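Local coordinates for uncharacterized protein (Pseudomonas aeruginosa PAO1, PDB 4R1D) that binds the lipase effector Tle4 of the H2 type VI secretion system and probably inhibits it, protecting the producing cell, at residues Ile72-Trp84 / Thr92-Thr104. Sequence-based numbering, arbitrary orientation. Where two conformers were deposited one is given.
Sequences IDFGNESVGLLSW and TYLLDTYVTSKPT
Leu-82 lays its CD2 methyl over one face of the Tyr-93 ring, a CH-pi contact with CD2 4.1 Å from the ring centroid, while its other methyl, CD1, reaches Tyr-93 CB and Leu-95 CB. With CG anti to the backbone N (chi1 -170°), the leucine fork leans across to the neighbouring strand and spans both residues. Tyr-93 is also met by Trp-84, whose CZ3 comes 3.6 Å from Tyr-93 CE1; the planes of the two rings are inclined at 48°, and CE1 lies over a face of the indole.

On the face of Leu-82 and Leu-95, Gly-80 leaves room for Phe-74, which, just before the turn, brings CE2 within 3.6 Å of Thr-97 CG2 and turns its edge to Leu-95 CD1. The other face carries Leu-81 and Tyr-98, both touched by Leu-52 of helix 42-58. There Tyr-98 OH bonds Asp-96 OD2 at 2.6 Å, and Arg-109 forms a salt bridge with that same oxygen, probably stabilising the buried carboxylate's negative charge.

Six backbone bonds join the strands in the hydrogen-bonded pairs Val-79/Tyr-98, Leu-81/Asp-96 and Ser-83/Leu-94. Tyr-98 O is gripped twice, by Val-79 N and by Ser-78 OG at 2.7 Å. Beyond the paired region, one of two conformers of Lys-102 places NZ to donate to Thr-100 OG1 and to make a long, doubtful salt bridge, 3.8 Å, with Glu-77 OE1. The arrangement exemplifies an antiparallel beta meander: strands 68-73 and 79-84, linked by a type I' turn from Gly-75 to Ser-78, continue into the hairpin with strand 92-100 in the Tli4 N-terminal domain.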
ATOM      1  N   ILE B  72     -18.298 -16.911  21.552  1.00 21.40           N
ATOM      2  CA  ILE B  72     -18.620 -16.196  22.772  1.00 25.74           C
ATOM      3  C   ILE B  72     -19.999 -15.546  22.697  1.00 26.19           C
ATOM      4  O   ILE B  72     -20.349 -14.921  21.696  1.00 25.55           O
ATOM      5  CB  ILE B  72     -17.545 -15.128  23.092  1.00 28.83           C
ATOM      6  CG1 ILE B  72     -16.178 -15.799  23.288  1.00 30.97           C
ATOM      7  CG2 ILE B  72     -17.928 -14.323  24.327  1.00 27.92           C
ATOM      8  CD1 ILE B  72     -15.009 -14.835  23.284  1.00 25.48           C
ATOM      9  N   ASP B  73     -20.773 -15.698  23.769  1.00 32.95           N
ATOM     10  CA  ASP B  73     -22.100 -15.092  23.873  1.00 26.45           C
ATOM     11  C   ASP B  73     -22.000 -13.782  24.650  1.00 26.55           C
ATOM     12  O   ASP B  73     -21.686 -13.786  25.841  1.00 29.62           O
ATOM     13  CB  ASP B  73     -23.061 -16.070  24.568  1.00 27.80           C
ATOM     14  CG  ASP B  73     -24.481 -15.526  24.689  1.00 37.27           C
ATOM     15  OD1 ASP B  73     -24.824 -14.541  24.000  1.00 36.62           O
ATOM     16  OD2 ASP B  73     -25.268 -16.098  25.474  1.00 45.39           O
ATOM     17  N   PHE B  74     -22.243 -12.658  23.975  1.00 26.24           N
ATOM     18  CA  PHE B  74     -22.073 -11.345  24.592  1.00 20.85           C
ATOM     19  C   PHE B  74     -23.343 -10.828  25.259  1.00 27.22           C
ATOM     20  O   PHE B  74     -23.401  -9.670  25.671  1.00 26.87           O
ATOM     21  CB  PHE B  74     -21.616 -10.302  23.557  1.00 25.51           C
ATOM     22  CG  PHE B  74     -20.279 -10.603  22.932  1.00 24.92           C
ATOM     23  CD1 PHE B  74     -19.151 -10.718  23.717  1.00 20.68           C
ATOM     24  CD2 PHE B  74     -20.153 -10.746  21.557  1.00 20.31           C
ATOM     25  CE1 PHE B  74     -17.910 -10.986  23.153  1.00 18.86           C
ATOM     26  CE2 PHE B  74     -18.912 -11.013  20.980  1.00 18.75           C
ATOM     27  CZ  PHE B  74     -17.794 -11.134  21.777  1.00 19.67           C
ATOM     28  N   GLY B  75     -24.356 -11.682  25.357  1.00 28.69           N
ATOM     29  CA  GLY B  75     -25.662 -11.245  25.811  1.00 30.16           C
ATOM     30  C   GLY B  75     -26.357 -10.468  24.705  1.00 33.43           C
ATOM     31  O   GLY B  75     -25.735 -10.121  23.695  1.00 27.46           O
ATOM     32  N   ASN B  76     -27.645 -10.201  24.890  1.00 28.96           N
ATOM     33  CA  ASN B  76     -28.412  -9.417  23.930  1.00 29.29           C
ATOM     34  C   ASN B  76     -28.334  -9.954  22.503  1.00 29.74           C
ATOM     35  O   ASN B  76     -28.310  -9.184  21.542  1.00 33.27           O
ATOM     36  CB  ASN B  76     -27.978  -7.950  23.994  1.00 28.83           C
ATOM     37  CG  ASN B  76     -28.447  -7.268  25.264  1.00 36.18           C
ATOM     38  OD1 ASN B  76     -27.658  -6.998  26.176  1.00 31.42           O
ATOM     39  ND2 ASN B  76     -29.747  -6.995  25.336  1.00 35.35           N
ATOM     40  N   GLU B  77     -28.321 -11.284  22.392  1.00 38.65           N
ATOM     41  CA  GLU B  77     -28.188 -12.029  21.128  1.00 39.48           C
ATOM     42  C   GLU B  77     -26.935 -11.737  20.299  1.00 35.87           C
ATOM     43  O   GLU B  77     -26.821 -12.193  19.168  1.00 34.47           O
ATOM     44  CB  GLU B  77     -29.446 -11.961  20.244  1.00 41.18           C
ATOM     45  CG  GLU B  77     -30.244 -10.678  20.311  1.00 46.81           C
ATOM     46  CD  GLU B  77     -31.255 -10.700  21.436  1.00 46.34           C
ATOM     47  OE1 GLU B  77     -31.691  -9.614  21.870  1.00 49.72           O
ATOM     48  OE2 GLU B  77     -31.614 -11.811  21.885  1.00 53.88           O
ATOM     49  N   SER B  78     -25.995 -10.998  20.867  1.00 28.97           N
ATOM     50  CA  SER B  78     -24.749 -10.720  20.169  1.00 27.14           C
ATOM     51  C   SER B  78     -23.755 -11.850  20.410  1.00 27.65           C
ATOM     52  O   SER B  78     -23.689 -12.392  21.516  1.00 27.46           O
ATOM     53  CB  SER B  78     -24.177  -9.380  20.630  1.00 23.66           C
ATOM     54  OG  SER B  78     -22.925  -9.134  20.017  1.00 27.04           O
ATOM     55  N   VAL B  79     -22.988 -12.208  19.379  1.00 21.58           N
ATOM     56  CA  VAL B  79     -22.010 -13.283  19.502  1.00 24.86           C
ATOM     57  C   VAL B  79     -20.663 -12.923  18.874  1.00 21.58           C
ATOM     58  O   VAL B  79     -20.566 -12.023  18.035  1.00 25.57           O
ATOM     59  CB  VAL B  79     -22.514 -14.591  18.847  1.00 23.13           C
ATOM     60  CG1 VAL B  79     -23.817 -15.053  19.507  1.00 28.00           C
ATOM     61  CG2 VAL B  79     -22.709 -14.397  17.350  1.00 21.30           C
ATOM     62  N   GLY B  80     -19.627 -13.644  19.277  1.00 22.10           N
ATOM     63  CA  GLY B  80     -18.320 -13.472  18.669  1.00 24.12           C
ATOM     64  C   GLY B  80     -17.675 -14.792  18.315  1.00 23.70           C
ATOM     65  O   GLY B  80     -17.827 -15.776  19.036  1.00 24.75           O
ATOM     66  N   LEU B  81     -16.964 -14.823  17.193  1.00 19.76           N
ATOM     67  CA  LEU B  81     -16.136 -15.965  16.850  1.00 19.62           C
ATOM     68  C   LEU B  81     -14.692 -15.592  17.131  1.00 24.59           C
ATOM     69  O   LEU B  81     -14.190 -14.604  16.604  1.00 18.33           O
ATOM     70  CB  LEU B  81     -16.301 -16.349  15.371  1.00 20.10           C
ATOM     71  CG  LEU B  81     -17.730 -16.670  14.903  1.00 21.30           C
ATOM     72  CD1 LEU B  81     -17.791 -16.930  13.404  1.00 22.20           C
ATOM     73  CD2 LEU B  81     -18.299 -17.862  15.680  1.00 24.97           C
ATOM     74  N   LEU B  82     -14.034 -16.378  17.973  1.00 16.10           N
ATOM     75  CA  LEU B  82     -12.648 -16.120  18.331  1.00 19.89           C
ATOM     76  C   LEU B  82     -11.757 -17.163  17.691  1.00 20.38           C
ATOM     77  O   LEU B  82     -11.938 -18.373  17.898  1.00 23.33           O
ATOM     78  CB  LEU B  82     -12.482 -16.157  19.856  1.00 21.02           C
ATOM     79  CG  LEU B  82     -11.136 -15.660  20.390  1.00 19.24           C
ATOM     80  CD1 LEU B  82     -11.073 -14.155  20.312  1.00 17.00           C
ATOM     81  CD2 LEU B  82     -10.973 -16.115  21.839  1.00 26.33           C
ATOM     82  N   SER B  83     -10.794 -16.694  16.904  1.00 17.58           N
ATOM     83  CA  SER B  83      -9.845 -17.572  16.230  1.00 15.11           C
ATOM     84  C   SER B  83      -8.455 -16.987  16.397  1.00 17.28           C
ATOM     85  O   SER B  83      -8.322 -15.831  16.781  1.00 15.89           O
ATOM     86  CB  SER B  83     -10.196 -17.704  14.740  1.00 20.15           C
ATOM     87  OG  SER B  83     -10.143 -16.439  14.085  1.00 20.57           O
ATOM     88  N   TRP B  84      -7.418 -17.780  16.141  1.00 20.82           N
ATOM     89  CA  TRP B  84      -6.066 -17.226  16.050  1.00 18.00           C
ATOM     90  C   TRP B  84      -6.001 -16.225  14.896  1.00 20.14           C
ATOM     91  O   TRP B  84      -6.644 -16.420  13.872  1.00 20.07           O
ATOM     92  CB  TRP B  84      -5.036 -18.343  15.849  1.00 20.72           C
ATOM     93  CG  TRP B  84      -4.742 -19.076  17.125  1.00 19.26           C
ATOM     94  CD1 TRP B  84      -5.009 -20.386  17.402  1.00 23.98           C
ATOM     95  CD2 TRP B  84      -4.136 -18.531  18.301  1.00 21.90           C
ATOM     96  NE1 TRP B  84      -4.602 -20.692  18.683  1.00 24.18           N
ATOM     97  CE2 TRP B  84      -4.065 -19.569  19.255  1.00 22.62           C
ATOM     98  CE3 TRP B  84      -3.650 -17.266  18.645  1.00 17.92           C
ATOM     99  CZ2 TRP B  84      -3.521 -19.379  20.520  1.00 23.98           C
ATOM    100  CZ3 TRP B  84      -3.107 -17.082  19.902  1.00 25.06           C
ATOM    101  CH2 TRP B  84      -3.048 -18.133  20.824  1.00 26.24           C
ATOM    102  N   THR B  92      -2.049 -12.744  19.551  1.00 24.69           N
ATOM    103  CA  THR B  92      -3.285 -12.082  19.152  1.00 18.47           C
ATOM    104  C   THR B  92      -4.286 -13.038  18.534  1.00 17.68           C
ATOM    105  O   THR B  92      -3.924 -13.975  17.810  1.00 17.44           O
ATOM    106  CB  THR B  92      -3.044 -10.914  18.157  1.00 16.47           C
ATOM    107  OG1 THR B  92      -2.464 -11.414  16.945  1.00 18.69           O
ATOM    108  CG2 THR B  92      -2.127  -9.856  18.776  1.00 20.38           C
ATOM    109  N   TYR B  93      -5.552 -12.780  18.847  1.00 17.65           N
ATOM    110  CA  TYR B  93      -6.685 -13.466  18.259  1.00 17.55           C
ATOM    111  C   TYR B  93      -7.334 -12.547  17.238  1.00 18.89           C
ATOM    112  O   TYR B  93      -7.090 -11.341  17.218  1.00 17.78           O
ATOM    113  CB  TYR B  93      -7.756 -13.715  19.325  1.00 20.13           C
ATOM    114  CG  TYR B  93      -7.339 -14.542  20.521  1.00 21.16           C
ATOM    115  CD1 TYR B  93      -6.699 -15.761  20.367  1.00 21.64           C
ATOM    116  CD2 TYR B  93      -7.617 -14.108  21.806  1.00 22.17           C
ATOM    117  CE1 TYR B  93      -6.333 -16.520  21.482  1.00 27.06           C
ATOM    118  CE2 TYR B  93      -7.259 -14.850  22.911  1.00 25.70           C
ATOM    119  CZ  TYR B  93      -6.619 -16.053  22.744  1.00 28.85           C
ATOM    120  OH  TYR B  93      -6.270 -16.785  23.860  1.00 30.40           O
ATOM    121  N   LEU B  94      -8.181 -13.138  16.404  1.00 16.54           N
ATOM    122  CA  LEU B  94      -9.167 -12.395  15.652  1.00 16.73           C
ATOM    123  C   LEU B  94     -10.479 -12.605  16.383  1.00 17.61           C
ATOM    124  O   LEU B  94     -10.867 -13.752  16.653  1.00 18.50           O
ATOM    125  CB  LEU B  94      -9.277 -12.980  14.251  1.00 18.82           C
ATOM    126  CG  LEU B  94     -10.126 -12.227  13.231  1.00 25.23           C
ATOM    127  CD1 LEU B  94      -9.611 -10.791  13.060  1.00 27.21           C
ATOM    128  CD2 LEU B  94     -10.100 -12.986  11.910  1.00 29.90           C
ATOM    129  N   LEU B  95     -11.144 -11.510  16.730  1.00 16.23           N
ATOM    130  CA  LEU B  95     -12.473 -11.574  17.320  1.00 17.47           C
ATOM    131  C   LEU B  95     -13.467 -10.978  16.337  1.00 15.96           C
ATOM    132  O   LEU B  95     -13.448  -9.778  16.068  1.00 18.68           O
ATOM    133  CB  LEU B  95     -12.515 -10.821  18.645  1.00 15.11           C
ATOM    134  CG  LEU B  95     -13.892 -10.732  19.311  1.00 20.19           C
ATOM    135  CD1 LEU B  95     -14.457 -12.126  19.542  1.00 21.44           C
ATOM    136  CD2 LEU B  95     -13.811  -9.945  20.610  1.00 19.39           C
ATOM    137  N   ASP B  96     -14.304 -11.843  15.775  1.00 17.84           N
ATOM    138  CA  ASP B  96     -15.300 -11.444  14.782  1.00 16.23           C
ATOM    139  C   ASP B  96     -16.666 -11.314  15.470  1.00 19.43           C
ATOM    140  O   ASP B  96     -17.342 -12.323  15.694  1.00 25.25           O
ATOM    141  CB  ASP B  96     -15.346 -12.514  13.699  1.00 18.16           C
ATOM    142  CG  ASP B  96     -16.124 -12.088  12.461  1.00 15.87           C
ATOM    143  OD1 ASP B  96     -16.524 -10.920  12.407  1.00 17.60           O
ATOM    144  OD2 ASP B  96     -16.308 -12.937  11.554  1.00 19.00           O
ATOM    145  N   THR B  97     -17.065 -10.093  15.821  1.00 20.73           N
ATOM    146  CA  THR B  97     -18.316  -9.895  16.567  1.00 16.09           C
ATOM    147  C   THR B  97     -19.497  -9.534  15.676  1.00 24.04           C
ATOM    148  O   THR B  97     -19.379  -8.716  14.756  1.00 21.35           O
ATOM    149  CB  THR B  97     -18.219  -8.813  17.660  1.00 21.89           C
ATOM    150  OG1 THR B  97     -18.084  -7.525  17.057  1.00 29.62           O
ATOM    151  CG2 THR B  97     -17.055  -9.078  18.638  1.00 16.15           C
ATOM    152  N   TYR B  98     -20.637 -10.143  15.971  1.00 15.88           N
ATOM    153  CA  TYR B  98     -21.884  -9.824  15.290  1.00 21.32           C
ATOM    154  C   TYR B  98     -22.844  -9.270  16.328  1.00 20.73           C
ATOM    155  O   TYR B  98     -23.008  -9.841  17.411  1.00 23.20           O
ATOM    156  CB  TYR B  98     -22.433 -11.077  14.602  1.00 20.22           C
ATOM    157  CG  TYR B  98     -21.463 -11.577  13.564  1.00 20.61           C
ATOM    158  CD1 TYR B  98     -21.558 -11.152  12.253  1.00 20.24           C
ATOM    159  CD2 TYR B  98     -20.393 -12.404  13.913  1.00 19.10           C
ATOM    160  CE1 TYR B  98     -20.651 -11.565  11.297  1.00 23.43           C
ATOM    161  CE2 TYR B  98     -19.478 -12.825  12.961  1.00 18.95           C
ATOM    162  CZ  TYR B  98     -19.615 -12.396  11.653  1.00 21.36           C
ATOM    163  OH  TYR B  98     -18.726 -12.794  10.683  1.00 19.72           O
ATOM    164  N   VAL B  99     -23.449  -8.136  16.017  1.00 17.92           N
ATOM    165  CA  VAL B  99     -24.249  -7.429  17.013  1.00 19.73           C
ATOM    166  C   VAL B  99     -25.446  -6.783  16.341  1.00 23.27           C
ATOM    167  O   VAL B  99     -25.369  -6.374  15.180  1.00 21.60           O
ATOM    168  CB  VAL B  99     -23.411  -6.371  17.769  1.00 25.52           C
ATOM    169  CG1 VAL B  99     -22.905  -5.285  16.822  1.00 22.67           C
ATOM    170  CG2 VAL B  99     -24.206  -5.768  18.925  1.00 21.83           C
ATOM    171  N   THR B 100     -26.554  -6.704  17.070  1.00 21.20           N
ATOM    172  CA  THR B 100     -27.796  -6.179  16.520  1.00 22.81           C
ATOM    173  C   THR B 100     -28.286  -4.965  17.295  1.00 21.45           C
ATOM    174  O   THR B 100     -28.078  -4.861  18.494  1.00 25.98           O
ATOM    175  CB  THR B 100     -28.894  -7.257  16.551  1.00 23.63           C
ATOM    176  OG1 THR B 100     -29.030  -7.753  17.889  1.00 25.34           O
ATOM    177  CG2 THR B 100     -28.521  -8.402  15.633  1.00 28.76           C
ATOM    178  N   SER B 101     -28.943  -4.043  16.602  1.00 20.13           N
ATOM    179  CA  SER B 101     -29.523  -2.882  17.254  1.00 18.18           C
ATOM    180  C   SER B 101     -30.862  -3.261  17.884  1.00 21.43           C
ATOM    181  O   SER B 101     -31.473  -4.265  17.500  1.00 21.50           O
ATOM    182  CB  SER B 101     -29.732  -1.766  16.232  1.00 17.97           C
ATOM    183  OG  SER B 101     -30.438  -2.266  15.108  1.00 21.13           O
ATOM    184  N   LYS B 102     -31.287  -2.463  18.860  1.00 21.44           N
ATOM    185  CA  LYS B 102     -32.596  -2.635  19.492  0.54 24.01           C
ATOM    186  C   LYS B 102     -33.272  -1.277  19.607  1.00 23.29           C
ATOM    187  O   LYS B 102     -32.605  -0.247  19.748  1.00 21.95           O
ATOM    188  CB  LYS B 102     -32.451  -3.255  20.888  0.54 25.60           C
ATOM    189  CG  LYS B 102     -31.620  -4.521  20.919  0.54 30.76           C
ATOM    190  CD  LYS B 102     -32.171  -5.577  19.982  0.54 30.96           C
ATOM    191  CE  LYS B 102     -31.101  -6.590  19.604  0.54 27.94           C
ATOM    192  NZ  LYS B 102     -31.612  -7.622  18.665  0.54 25.98           N
ATOM    193  N   PRO B 103     -34.614  -1.265  19.583  1.00 20.47           N
ATOM    194  CA  PRO B 103     -35.477  -2.444  19.453  1.00 24.13           C
ATOM    195  C   PRO B 103     -35.716  -2.884  18.014  1.00 25.50           C
ATOM    196  O   PRO B 103     -36.154  -4.017  17.797  1.00 28.73           O
ATOM    197  CB  PRO B 103     -36.800  -1.978  20.083  1.00 28.57           C
ATOM    198  CG  PRO B 103     -36.808  -0.507  19.885  1.00 23.20           C
ATOM    199  CD  PRO B 103     -35.360  -0.082  20.048  1.00 25.43           C
ATOM    200  N   THR B 104     -35.459  -2.010  17.046  1.00 21.52           N
ATOM    201  CA  THR B 104     -35.544  -2.423  15.654  1.00 21.66           C
ATOM    202  C   THR B 104     -34.268  -3.161  15.263  1.00 25.07           C
ATOM    203  O   THR B 104     -33.162  -2.648  15.410  1.00 19.90           O
ATOM    204  CB  THR B 104     -35.767  -1.240  14.690  1.00 23.94           C
ATOM    205  OG1 THR B 104     -37.069  -0.684  14.904  1.00 23.68           O
ATOM    206  CG2 THR B 104     -35.687  -1.719  13.251  1.00 23.26           C
TER